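Local atomic coordinates of alternansucrase (Leuconostoc mesenteroides, PDB entry 6HVG), a protein that belongs to glycoside hydrolase family 70 and combines a TIM-barrel-type catalytic domain holding a calcium ion with beta-hairpin repeats of the choline-binding type. Residues A[185-189]-A[190-194]; A[215-218]-A[219-223]. All coordinates share one frame; numbering follows the deposited sequence.

Contact 1 (A[185-189]-A[190-194])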
loop_
_atom_site.group_PDB
_atom_site.type_symbol
_atom_site.label_atom_id
_atom_site.label_comp_id
_atom_site.label_asym_id
_atom_site.label_seq_id
_atom_site.Cartn_x
_atom_site.Cartn_y
_atom_site.Cartn_z
ATOM N N PHE A 185 -9.812 -42.632 9.504
ATOM C CA PHE A 185 -8.651 -42.867 10.370
ATOM C C PHE A 185 -7.779 -43.965 9.761
ATOM O O PHE A 185 -8.305 -44.966 9.282
ATOM C CB PHE A 185 -9.117 -43.363 11.737
ATOM C CG PHE A 185 -9.247 -42.298 12.789
ATOM C CD1 PHE A 185 -8.160 -41.958 13.554
ATOM C CD2 PHE A 185 -10.459 -41.701 13.068
ATOM C CE1 PHE A 185 -8.252 -41.015 14.554
ATOM C CE2 PHE A 185 -10.565 -40.752 14.069
ATOM C CZ PHE A 185 -9.457 -40.404 14.814
ATOM N N ARG A 186 -6.460 -43.812 9.801
ATOM C CA ARG A 186 -5.558 -44.904 9.405
ATOM C C ARG A 186 -4.547 -45.203 10.517
ATOM O O ARG A 186 -4.248 -44.336 11.329
ATOM C CB ARG A 186 -4.839 -44.561 8.102
ATOM C CG ARG A 186 -5.724 -44.563 6.857
ATOM C CD ARG A 186 -6.268 -45.948 6.492
ATOM N NE ARG A 186 -7.695 -45.829 6.188
ATOM C CZ ARG A 186 -8.234 -45.837 4.977
ATOM N NH1 ARG A 186 -9.539 -45.684 4.852
ATOM N NH2 ARG A 186 -7.492 -46.002 3.902
ATOM N N ASP A 187 -4.042 -46.431 10.566
ATOM C CA ASP A 187 -3.093 -46.849 11.594
ATOM C C ASP A 187 -1.706 -47.001 11.002
ATOM O O ASP A 187 -1.469 -47.913 10.228
ATOM C CB ASP A 187 -3.515 -48.189 12.184
ATOM C CG ASP A 187 -4.749 -48.091 13.032
ATOM O OD1 ASP A 187 -4.847 -47.150 13.844
ATOM O OD2 ASP A 187 -5.617 -48.984 12.924
ATOM N N VAL A 188 -0.785 -46.126 11.384
ATOM C CA VAL A 188 0.613 -46.222 10.948
ATOM C C VAL A 188 1.493 -46.225 12.191
ATOM O O VAL A 188 1.323 -45.380 13.057
ATOM C CB VAL A 188 1.031 -45.043 10.037
ATOM C CG1 VAL A 188 2.358 -45.342 9.340
ATOM C CG2 VAL A 188 -0.052 -44.746 9.004
ATOM N N ASN A 189 2.430 -47.172 12.270
ATOM C CA ASN A 189 3.254 -47.384 13.470
ATOM C C ASN A 189 2.348 -47.517 14.691
ATOM O O ASN A 189 1.410 -48.318 14.652
ATOM C CB ASN A 189 4.324 -46.288 13.626
ATOM C CG ASN A 189 5.301 -46.258 12.458
ATOM O OD1 ASN A 189 5.739 -47.304 11.984
ATOM N ND2 ASN A 189 5.642 -45.057 11.984
ATOM N N GLY A 190 2.592 -46.751 15.753
ATOM C CA GLY A 190 1.745 -46.823 16.940
ATOM C C GLY A 190 0.654 -45.767 16.939
ATOM O O GLY A 190 -0.035 -45.581 17.937
ATOM N N LYS A 191 0.486 -45.071 15.819
ATOM C CA LYS A 191 -0.366 -43.894 15.766
ATOM C C LYS A 191 -1.705 -44.145 15.064
ATOM O O LYS A 191 -1.776 -44.812 14.051
ATOM C CB LYS A 191 0.388 -42.746 15.082
ATOM C CG LYS A 191 1.744 -42.416 15.713
ATOM C CD LYS A 191 1.644 -42.229 17.227
ATOM C CE LYS A 191 2.749 -41.335 17.784
ATOM N NZ LYS A 191 4.102 -41.618 17.246
ATOM N N HIS A 192 -2.761 -43.591 15.645
ATOM C CA HIS A 192 -4.105 -43.615 15.094
ATOM C C HIS A 192 -4.375 -42.207 14.574
ATOM O O HIS A 192 -4.748 -41.322 15.329
ATOM C CB HIS A 192 -5.089 -43.997 16.207
ATOM C CG HIS A 192 -6.385 -44.559 15.719
ATOM N ND1 HIS A 192 -6.457 -45.708 14.957
ATOM C CD2 HIS A 192 -7.664 -44.169 15.939
ATOM C CE1 HIS A 192 -7.722 -45.982 14.698
ATOM N NE2 HIS A 192 -8.475 -45.063 15.280
ATOM N N ILE A 193 -4.163 -41.997 13.283
ATOM C CA ILE A 193 -4.226 -40.642 12.716
ATOM C C ILE A 193 -5.450 -40.446 11.822
ATOM O O ILE A 193 -5.643 -41.180 10.860
ATOM C CB ILE A 193 -2.961 -40.312 11.897
ATOM C CG1 ILE A 193 -1.713 -40.955 12.537
ATOM C CG2 ILE A 193 -2.815 -38.805 11.762
ATOM C CD1 ILE A 193 -0.461 -40.814 11.706
ATOM N N TYR A 194 -6.270 -39.455 12.163
ATOM C CA TYR A 194 -7.384 -39.026 11.309
ATOM C C TYR A 194 -6.865 -38.062 10.279
ATOM O O TYR A 194 -5.949 -37.287 10.555
ATOM C CB TYR A 194 -8.489 -38.326 12.125
ATOM C CG TYR A 194 -9.686 -37.837 11.319
ATOM C CD1 TYR A 194 -9.926 -36.472 11.157
ATOM C CD2 TYR A 194 -10.577 -38.745 10.715
ATOM C CE1 TYR A 194 -11.021 -36.015 10.429
ATOM C CE2 TYR A 194 -11.672 -38.296 9.981
ATOM C CZ TYR A 194 -11.889 -36.926 9.837
ATOM O OH TYR A 194 -12.970 -36.461 9.118
#
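His192 turns its CG away from its own backbone N (chi1 -158°), which swings the imidazole across to the opposite strand, and Asp187, with CG beside its N (chi1 -70°), holds a carboxylate up to it. ND1 donates to Asp187 OD1, which sits at the imidazole edge, close to the ring plane, while the carboxylate plane is turned some 30° from the ring. His192 ND1 and Asp187 OD1 are modelled only 2.4 Å apart, shorter than such a bond should be, so the exact length is doubtful. His192 NE2 is hydrogen-bonded to Asp207, so the ring is held at both nitrogens; two carboxylates beside one imidazole might favour its protonated form. Beside it the Phe185 ring lies nearly parallel to the imidazole but slid aside, with centroids 4.5 Å apart and little overlap. Tyr194 CB sits over the face of the Phe185 ring, 3.6 Å from its centroid, as a CH-pi contact, and the two aromatic rings meet obliquely. A flat phenyl suits this place because it can meet an imidazole and a methylene together.

The backbone frame is a tight two-residue hairpin. Arg186 N to Ile193 O and Ile193 N to Arg186 O are both 3.0 Å, and Val188 and Lys191 make a second reciprocal pair next to the type II' turn. Asn189 takes the positive-phi position there, a conformation asparagine accepts more readily than most residues, and Gly190 follows it.

Arg186, Val188, Lys191 and Ile193 project from the other face of the hairpin. Val188 and Ile193 pack on Leu164 of strand 163-167, Arg186 forms a salt bridge with Asp175 just beyond strand 170-174, and Phe185 and Tyr194 rest on Asn205 of strand 205-209.

Contact 2 (A[215-218]-A[219-223])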
loop_
_atom_site.group_PDB
_atom_site.type_symbol
_atom_site.label_atom_id
_atom_site.label_comp_id
_atom_site.label_asym_id
_atom_site.label_seq_id
_atom_site.Cartn_x
_atom_site.Cartn_y
_atom_site.Cartn_z
ATOM N N GLY A 215 -9.904 -39.673 22.220
ATOM C CA GLY A 215 -9.456 -38.498 21.471
ATOM C C GLY A 215 -8.109 -38.766 20.852
ATOM O O GLY A 215 -7.378 -39.620 21.329
ATOM N N TYR A 216 -7.788 -38.057 19.778
ATOM C CA TYR A 216 -6.493 -38.223 19.111
ATOM C C TYR A 216 -6.022 -36.910 18.564
ATOM O O TYR A 216 -6.827 -36.085 18.160
ATOM C CB TYR A 216 -6.561 -39.263 17.982
ATOM C CG TYR A 216 -6.864 -40.641 18.495
ATOM C CD1 TYR A 216 -8.172 -41.095 18.573
ATOM C CD2 TYR A 216 -5.846 -41.478 18.949
ATOM C CE1 TYR A 216 -8.461 -42.356 19.072
ATOM C CE2 TYR A 216 -6.120 -42.733 19.452
ATOM C CZ TYR A 216 -7.432 -43.171 19.511
ATOM O OH TYR A 216 -7.725 -44.409 20.008
ATOM N N ASP A 217 -4.712 -36.711 18.567
ATOM C CA ASP A 217 -4.132 -35.466 18.079
ATOM C C ASP A 217 -3.748 -35.601 16.600
ATOM O O ASP A 217 -3.994 -36.640 15.965
ATOM C CB ASP A 217 -2.956 -35.044 18.968
ATOM C CG ASP A 217 -1.691 -35.854 18.733
ATOM O OD1 ASP A 217 -1.676 -36.869 17.990
ATOM O OD2 ASP A 217 -0.673 -35.461 19.316
ATOM N N ALA A 218 -3.148 -34.551 16.063
ATOM C CA ALA A 218 -2.715 -34.534 14.670
ATOM C C ALA A 218 -1.648 -35.575 14.383
ATOM O O ALA A 218 -1.581 -36.090 13.275
ATOM C CB ALA A 218 -2.214 -33.146 14.293
ATOM N N GLN A 219 -0.813 -35.890 15.370
ATOM C CA GLN A 219 0.219 -36.932 15.194
ATOM C C GLN A 219 -0.259 -38.355 15.493
ATOM O O GLN A 219 0.504 -39.316 15.327
ATOM C CB GLN A 219 1.473 -36.589 16.001
ATOM C CG GLN A 219 2.228 -35.424 15.374
ATOM C CD GLN A 219 3.534 -35.104 16.074
ATOM O OE1 GLN A 219 3.579 -34.961 17.307
ATOM N NE2 GLN A 219 4.615 -34.957 15.284
ATOM N N GLY A 220 -1.511 -38.488 15.927
ATOM C CA GLY A 220 -2.113 -39.807 16.144
ATOM C C GLY A 220 -1.958 -40.402 17.534
ATOM O O GLY A 220 -2.116 -41.606 17.713
ATOM N N ASN A 221 -1.693 -39.550 18.518
ATOM C CA ASN A 221 -1.538 -39.988 19.897
ATOM C C ASN A 221 -2.853 -39.899 20.651
ATOM O O ASN A 221 -3.558 -38.888 20.549
ATOM C CB ASN A 221 -0.501 -39.129 20.626
ATOM C CG ASN A 221 0.806 -39.044 19.878
ATOM O OD1 ASN A 221 1.555 -40.028 19.802
ATOM N ND2 ASN A 221 1.090 -37.876 19.309
ATOM N N GLN A 222 -3.177 -40.939 21.428
ATOM C CA GLN A 222 -4.327 -40.856 22.303
ATOM C C GLN A 222 -4.114 -39.689 23.276
ATOM O O GLN A 222 -3.086 -39.600 23.937
ATOM C CB GLN A 222 -4.584 -42.167 23.055
ATOM C CG GLN A 222 -5.936 -42.174 23.778
ATOM C CD GLN A 222 -6.321 -43.506 24.371
ATOM O OE1 GLN A 222 -5.651 -44.516 24.165
ATOM N NE2 GLN A 222 -7.413 -43.511 25.129
ATOM N N LEU A 223 -5.090 -38.792 23.340
ATOM C CA LEU A 223 -4.995 -37.615 24.171
ATOM C C LEU A 223 -5.461 -37.917 25.596
ATOM O O LEU A 223 -6.422 -38.650 25.812
ATOM C CB LEU A 223 -5.807 -36.470 23.557
ATOM C CG LEU A 223 -5.188 -35.900 22.272
ATOM C CD1 LEU A 223 -6.132 -34.968 21.536
ATOM C CD2 LEU A 223 -3.885 -35.176 22.562
HETATM O O HOH W 1 -8.370 -40.399 24.537
#
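A type I turn from Asp217 to Gly220, continued as a G1 beta bulge, reverses the chain at the end of strand 212-216, and the Asp217 side chain fastens it from within. In the backbone, Gly220 N donates to Asp217 O (3.1 Å), and Asp217 N donates to Asn221 O (3.2 Å). Gly220 has positive phi; a CB at these angles would press on the carbonyl O of Gln219, so the missing side chain suits the bulge.

Asp217 places its CG between its own N and carbonyl carbon (chi1 76°), which folds the carboxylate back over the turn. Asp217 OD1 receives Asn221 N at 2.7 Å in a nearly straight bond, approached from above the carboxylate plane. Asp217 OD2 receives Asn221 ND2 at 3.0 Å on its syn side, again almost straight, and a weak bond joins the same ND2 to OD1. Asn221 thus grips both carboxylate oxygens with its main chain and its amide, a pairing that a short acceptor and a short amide donor can make.

Further along, Leu223 N donates to Gly215 O at 3.2 Å, while its side chain reaches across to the facing chain, with CD2 of Leu223 lying 3.7 Å from Asp217 CB and CD1 close to the Tyr216 carbonyl carbon. A water accepts from Gly215 N (2.9 Å) and lies within hydrogen-bonding distance of Leu223 O, bridging the two ends of 215-223, with weak help from Gln222 NE2. On the other side, the Tyr216 ring lies oblique to the Gln222 chain, CE2 being 4.0 Å from Gln222 CB.

The Tyr216 side chain also touches Asp207 and Val209 of strand 205-209, and its ring meets that of His192 from strand 191-194; beyond Leu223 the loop leads on to strand 226-229.

From the N terminus, the chain first closes contact 1, the hairpin of strands 185-188 and 191-194. It then runs through strands 205-209 and 212-216 before contact 2 closes the turn after the latter. The two loops lie in series, neither nested nor crossed, with centres about 9 Å apart. They touch directly: His192 N lies 2.9 Å from Gly220 O, a probable hydrogen bond, so the glycine at the bulge of contact 2 meets the backbone of strand 191-194. Ile193 CG2 packs near Ala218 O alongside. Together they join one hairpin to the turn that ends the next, tying the 185-194 hairpin to the turn that follows strand 212-216.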